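Local coordinates for protein ornithine carbamoyltransferase, mitochondrial (Coccidioides immitis, PDB 3SDS) that catalyses the transfer of a carbamoyl group from carbamoyl phosphate to L-ornithine, giving L-citrulline and phosphate in arginine biosynthesis, at residues G130-I135 and C151-P156; L27-L32 and L201-I206. One frame throughout, in Å; residues are numbered along the deposited sequence.

In the fold
Both contacts gather round residues 151-156, the loop that leads from strand 146-148 into helix 156-169. Interaction 1 joins this loop to the turn leading into helix 132-141, inside the carbamoyl phosphate-binding domain; interaction 2 joins residues 27-32 of the same domain to helix 199-210 of the ornithine-binding domain. Their centres lie about 12 Å apart, and they meet where the backbone N of His155 probably hydrogen-bonds Asp203 OD2 at 2.6 Å. By similarity His155 binds carbamoyl phosphate, consistent with a junction beside the active site between the domains; the Asp203 side chain is also about 7 Å from that of Asn199, which by similarity binds ornithine.

Interaction 1 of 2, residues G130-I135 and C151-P156; sequences GPHSDI and CDTFHP
At the C-terminal ends of the strands of the parallel sheet in the carbamoyl phosphate-binding domain, His132, where the chain runs into helix 132-141, reaches across to Cys151 and Phe154 of the loop that follows strand 146-148. The imidazole ND1 donates to Cys151 SG over 3.1 Å, in a nearly straight bond with an N-H...S angle of 164°. The sulfur lies in the plane of the ring, at its edge, an arrangement that would favour this rotation of the imidazole. With CG anti to the backbone N (chi1 -174°), the His132 ring is carried toward the loop.

Phe154 comes over one face of that imidazole with its own edge, making an offset edge-to-face pair. The ring centroids are 5.2 Å apart and the planes stand at 85°, almost perpendicular; the closest carbons, Phe154 CD2 and His132 CE1, are 3.6 Å apart. The opposite face of the imidazole is covered near its rim by CG2 of Ile135, about one helical turn on, so the ring is sandwiched between an aliphatic branch and an aromatic edge.

Both segments follow neighbouring parallel strands, 124-128 and 146-148, and helix 132-141 is the crossover between them in this alpha/beta domain. The two strand exits also approach through the backbone, with a weak hydrogen bond from Asp152 N to Gly130 O, 3.3 Å away. Beside it, the Asp152 side chain lies along the Gly130-Pro131 turn, its OD2 4.0 Å from Pro131 CA. Beyond Phe154 the loop ends at His155, the N-cap residue of helix 156-169 and a residue that by similarity binds carbamoyl phosphate, while Cys151 O accepts a hydrogen bond from ND2 of Asn199 in the ornithine-binding domain.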
loop_
_atom_site.group_PDB
_atom_site.type_symbol
_atom_site.label_atom_id
_atom_site.label_comp_id
_atom_site.label_asym_id
_atom_site.label_seq_id
_atom_site.Cartn_x
_atom_site.Cartn_y
_atom_site.Cartn_z
ATOM N N GLY A 130 2.734 -15.298 15.286
ATOM C CA GLY A 130 2.179 -16.537 15.845
ATOM C C GLY A 130 2.351 -16.629 17.360
ATOM O O GLY A 130 1.544 -16.060 18.120
ATOM N N PRO A 131 3.401 -17.357 17.819
ATOM C CA PRO A 131 3.666 -17.458 19.283
ATOM C C PRO A 131 3.936 -16.102 19.969
ATOM O O PRO A 131 4.450 -15.177 19.323
ATOM C CB PRO A 131 4.899 -18.397 19.367
ATOM C CG PRO A 131 4.839 -19.240 18.084
ATOM C CD PRO A 131 4.250 -18.291 17.029
ATOM N N HIS A 132 3.573 -15.988 21.254
ATOM C CA HIS A 132 3.892 -14.786 22.052
ATOM C C HIS A 132 5.407 -14.573 22.294
ATOM O O HIS A 132 5.890 -13.424 22.325
ATOM C CB HIS A 132 3.134 -14.730 23.381
ATOM C CG HIS A 132 3.354 -13.441 24.112
ATOM N ND1 HIS A 132 2.585 -12.317 23.887
ATOM C CD2 HIS A 132 4.304 -13.076 25.011
ATOM C CE1 HIS A 132 3.033 -11.323 24.638
ATOM N NE2 HIS A 132 4.079 -11.755 25.323
ATOM N N SER A 133 6.151 -15.665 22.477
ATOM C CA SER A 133 7.607 -15.570 22.572
ATOM C C SER A 133 8.180 -14.739 21.410
ATOM O O SER A 133 9.156 -14.007 21.599
ATOM C CB SER A 133 8.268 -16.962 22.658
ATOM O OG SER A 133 7.775 -17.878 21.685
ATOM N N ASP A 134 7.555 -14.836 20.229
ATOM C CA ASP A 134 7.964 -14.064 19.046
ATOM C C ASP A 134 7.845 -12.541 19.238
ATOM O O ASP A 134 8.829 -11.820 19.041
ATOM C CB ASP A 134 7.187 -14.509 17.796
ATOM C CG ASP A 134 7.921 -15.565 16.986
ATOM O OD1 ASP A 134 7.313 -16.611 16.689
ATOM O OD2 ASP A 134 9.098 -15.350 16.631
ATOM N N ILE A 135 6.657 -12.064 19.626
ATOM C CA ILE A 135 6.402 -10.615 19.770
ATOM C C ILE A 135 7.267 -9.930 20.851
ATOM O O ILE A 135 7.742 -8.806 20.652
ATOM C CB ILE A 135 4.867 -10.279 19.938
ATOM C CG1 ILE A 135 4.597 -8.775 19.954
ATOM C CG2 ILE A 135 4.302 -10.867 21.210
ATOM C CD1 ILE A 135 4.452 -8.169 18.623
ATOM N N CYS A 151 -1.850 -11.822 19.060
ATOM C CA CYS A 151 -0.946 -12.952 19.199
ATOM C C CYS A 151 -1.699 -14.142 19.812
ATOM O O CYS A 151 -2.926 -14.118 19.964
ATOM C CB CYS A 151 0.332 -12.561 19.963
ATOM S SG CYS A 151 0.325 -12.700 21.791
ATOM N N ASP A 152 -0.955 -15.186 20.137
ATOM C CA ASP A 152 -1.492 -16.448 20.629
ATOM C C ASP A 152 -2.361 -16.358 21.904
ATOM O O ASP A 152 -3.289 -17.156 22.088
ATOM C CB ASP A 152 -0.293 -17.334 20.904
ATOM C CG ASP A 152 -0.575 -18.766 20.642
ATOM O OD1 ASP A 152 -1.497 -19.302 21.307
ATOM O OD2 ASP A 152 0.135 -19.365 19.792
ATOM N N THR A 153 -2.043 -15.386 22.769
ATOM C CA THR A 153 -2.661 -15.250 24.094
ATOM C C THR A 153 -3.268 -13.864 24.397
ATOM O O THR A 153 -4.051 -13.735 25.340
ATOM C CB THR A 153 -1.661 -15.594 25.262
ATOM O OG1 THR A 153 -0.604 -14.625 25.310
ATOM C CG2 THR A 153 -1.057 -16.989 25.125
ATOM N N PHE A 154 -2.911 -12.825 23.640
ATOM C CA PHE A 154 -3.467 -11.483 23.911
ATOM C C PHE A 154 -4.081 -10.826 22.685
ATOM O O PHE A 154 -3.792 -11.230 21.566
ATOM C CB PHE A 154 -2.408 -10.564 24.539
ATOM C CG PHE A 154 -1.739 -11.153 25.739
ATOM C CD1 PHE A 154 -2.478 -11.469 26.883
ATOM C CD2 PHE A 154 -0.363 -11.404 25.733
ATOM C CE1 PHE A 154 -1.858 -12.037 28.012
ATOM C CE2 PHE A 154 0.274 -11.959 26.862
ATOM C CZ PHE A 154 -0.490 -12.282 28.005
ATOM N N HIS A 155 -4.939 -9.829 22.910
ATOM C CA HIS A 155 -5.525 -9.000 21.840
ATOM C C HIS A 155 -5.983 -7.659 22.435
ATOM O O HIS A 155 -7.173 -7.358 22.442
ATOM C CB HIS A 155 -6.694 -9.724 21.157
ATOM C CG HIS A 155 -7.091 -9.149 19.826
ATOM N ND1 HIS A 155 -7.024 -7.802 19.532
ATOM C CD2 HIS A 155 -7.598 -9.746 18.717
ATOM C CE1 HIS A 155 -7.452 -7.597 18.297
ATOM N NE2 HIS A 155 -7.805 -8.760 17.782
ATOM N N PRO A 156 -5.038 -6.841 22.930
ATOM C CA PRO A 156 -5.381 -5.593 23.638
ATOM C C PRO A 156 -6.378 -4.654 22.914
ATOM O O PRO A 156 -7.320 -4.135 23.558
ATOM C CB PRO A 156 -4.020 -4.896 23.820
ATOM C CG PRO A 156 -3.073 -5.607 22.898
ATOM C CD PRO A 156 -3.579 -7.004 22.787
#

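Interaction 2 of 2, residues L27-L32 and L201-I206; sequences LSIADL and LFDLAI
Asp203 OD1 receives two hydrogen bonds from the turn at residues 28-29. The hydroxyl OG of Ser28 donates to it over 3.1 Å, arriving on the syn side of the carboxylate, 19° out of its plane. The backbone N of Ile29 is nearer, 2.9 Å from Asp203 OD1, and comes from above the carboxylate at 37° out of plane. Ile29 CG1 packs against the same carboxylate. One turn along the helix, Ile206 packs against the 3-10 segment 29-31, its CG2 4.1 Å from Ile29 CB, and the two isoleucines run past each other in opposite directions.

The serine hydroxyl is positioned by its own backbone: Ser28 OG, anti to the backbone N of Ser28 (chi1 169°), accepts from Ala30 N at 3.0 Å, which makes an ST turn. Asp31 OD1 holds the start of the segment by accepting from Leu27 N. Asp203 OD2, in turn, takes the backbone N of His155, so one buried carboxylate ties together two loops of the carbamoyl phosphate-binding domain. The arrangement belongs to the interdomain interface of the transcarbamylase fold, where helix 199-210 of the ornithine-binding domain packs against the N-terminal domain.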
loop_
_atom_site.group_PDB
_atom_site.type_symbol
_atom_site.label_atom_id
_atom_site.label_comp_id
_atom_site.label_asym_id
_atom_site.label_seq_id
_atom_site.Cartn_x
_atom_site.Cartn_y
_atom_site.Cartn_z
ATOM N N LEU A 27 1.403 -4.731 24.948
ATOM C CA LEU A 27 1.322 -6.169 24.581
ATOM C C LEU A 27 0.038 -6.881 25.056
ATOM O O LEU A 27 -0.376 -7.895 24.459
ATOM C CB LEU A 27 2.564 -6.945 25.066
ATOM C CG LEU A 27 3.976 -6.419 24.718
ATOM C CD1 LEU A 27 5.024 -7.443 25.094
ATOM C CD2 LEU A 27 4.124 -6.045 23.230
ATOM N N SER A 28 -0.577 -6.325 26.114
ATOM C CA SER A 28 -1.721 -6.917 26.828
ATOM C C SER A 28 -2.339 -5.885 27.766
ATOM O O SER A 28 -1.638 -5.001 28.257
ATOM C CB SER A 28 -1.253 -8.120 27.673
ATOM O OG SER A 28 -2.270 -8.561 28.567
ATOM N N ILE A 29 -3.630 -6.027 28.061
ATOM C CA ILE A 29 -4.277 -5.216 29.097
ATOM C C ILE A 29 -3.585 -5.363 30.464
ATOM O O ILE A 29 -3.691 -4.484 31.333
ATOM C CB ILE A 29 -5.769 -5.569 29.264
ATOM C CG1 ILE A 29 -6.503 -5.633 27.919
ATOM C CG2 ILE A 29 -6.452 -4.592 30.206
ATOM C CD1 ILE A 29 -6.432 -4.353 27.073
ATOM N N ALA A 30 -2.876 -6.471 30.658
ATOM C CA ALA A 30 -2.100 -6.671 31.877
ATOM C C ALA A 30 -1.077 -5.541 32.154
ATOM O O ALA A 30 -0.643 -5.370 33.299
ATOM C CB ALA A 30 -1.419 -8.017 31.847
ATOM N N ASP A 31 -0.705 -4.776 31.120
ATOM C CA ASP A 31 0.257 -3.671 31.275
ATOM C C ASP A 31 -0.403 -2.350 31.693
ATOM O O ASP A 31 0.289 -1.348 31.852
ATOM C CB ASP A 31 1.022 -3.397 29.971
ATOM C CG ASP A 31 1.672 -4.637 29.358
ATOM O OD1 ASP A 31 1.625 -4.709 28.108
ATOM O OD2 ASP A 31 2.237 -5.509 30.080
ATOM N N LEU A 32 -1.728 -2.327 31.841
ATOM C CA LEU A 32 -2.427 -1.060 32.093
ATOM C C LEU A 32 -3.021 -1.037 33.474
ATOM O O LEU A 32 -3.581 -2.037 33.918
ATOM C CB LEU A 32 -3.551 -0.819 31.080
ATOM C CG LEU A 32 -3.176 -0.718 29.604
ATOM C CD1 LEU A 32 -4.398 -0.577 28.647
ATOM C CD2 LEU A 32 -2.268 0.450 29.461
ATOM N N LEU A 201 -10.964 -13.615 24.708
ATOM C CA LEU A 201 -11.476 -13.802 26.066
ATOM C C LEU A 201 -10.430 -13.427 27.131
ATOM O O LEU A 201 -10.730 -12.679 28.079
ATOM C CB LEU A 201 -11.960 -15.232 26.271
ATOM C CG LEU A 201 -12.219 -15.643 27.719
ATOM C CD1 LEU A 201 -13.287 -14.771 28.351
ATOM C CD2 LEU A 201 -12.604 -17.108 27.796
ATOM N N PHE A 202 -9.203 -13.917 26.963
ATOM C CA PHE A 202 -8.170 -13.656 27.967
ATOM C C PHE A 202 -8.089 -12.173 28.356
ATOM O O PHE A 202 -8.248 -11.842 29.552
ATOM C CB PHE A 202 -6.813 -14.217 27.541
ATOM C CG PHE A 202 -6.843 -15.695 27.180
ATOM C CD1 PHE A 202 -7.822 -16.540 27.704
ATOM C CD2 PHE A 202 -5.878 -16.233 26.337
ATOM C CE1 PHE A 202 -7.861 -17.872 27.369
ATOM C CE2 PHE A 202 -5.896 -17.557 25.992
ATOM C CZ PHE A 202 -6.885 -18.396 26.509
ATOM N N ASP A 203 -7.898 -11.292 27.362
ATOM C CA ASP A 203 -7.763 -9.846 27.608
ATOM C C ASP A 203 -9.059 -9.198 28.093
ATOM O O ASP A 203 -9.024 -8.318 28.974
ATOM C CB ASP A 203 -7.254 -9.104 26.379
ATOM C CG ASP A 203 -5.752 -8.824 26.420
ATOM O OD1 ASP A 203 -5.199 -8.394 27.456
ATOM O OD2 ASP A 203 -5.123 -9.014 25.364
ATOM N N LEU A 204 -10.190 -9.629 27.529
ATOM C CA LEU A 204 -11.504 -9.165 27.977
ATOM C C LEU A 204 -11.672 -9.432 29.486
ATOM O O LEU A 204 -12.026 -8.512 30.263
ATOM C CB LEU A 204 -12.612 -9.844 27.162
ATOM C CG LEU A 204 -14.108 -9.641 27.456
ATOM C CD1 LEU A 204 -14.489 -8.173 27.495
ATOM C CD2 LEU A 204 -14.970 -10.369 26.409
ATOM N N ALA A 205 -11.382 -10.675 29.896
ATOM C CA ALA A 205 -11.383 -11.070 31.319
ATOM C C ALA A 205 -10.534 -10.149 32.210
ATOM O O ALA A 205 -11.011 -9.712 33.258
ATOM C CB ALA A 205 -10.936 -12.535 31.489
ATOM N N ILE A 206 -9.292 -9.877 31.797
ATOM C CA ILE A 206 -8.373 -9.004 32.557
ATOM C C ILE A 206 -8.931 -7.564 32.689
ATOM O O ILE A 206 -8.807 -6.926 33.738
ATOM C CB ILE A 206 -6.919 -8.996 31.925
ATOM C CG1 ILE A 206 -6.272 -10.386 32.006
ATOM C CG2 ILE A 206 -6.013 -7.954 32.591
ATOM C CD1 ILE A 206 -4.951 -10.518 31.247
#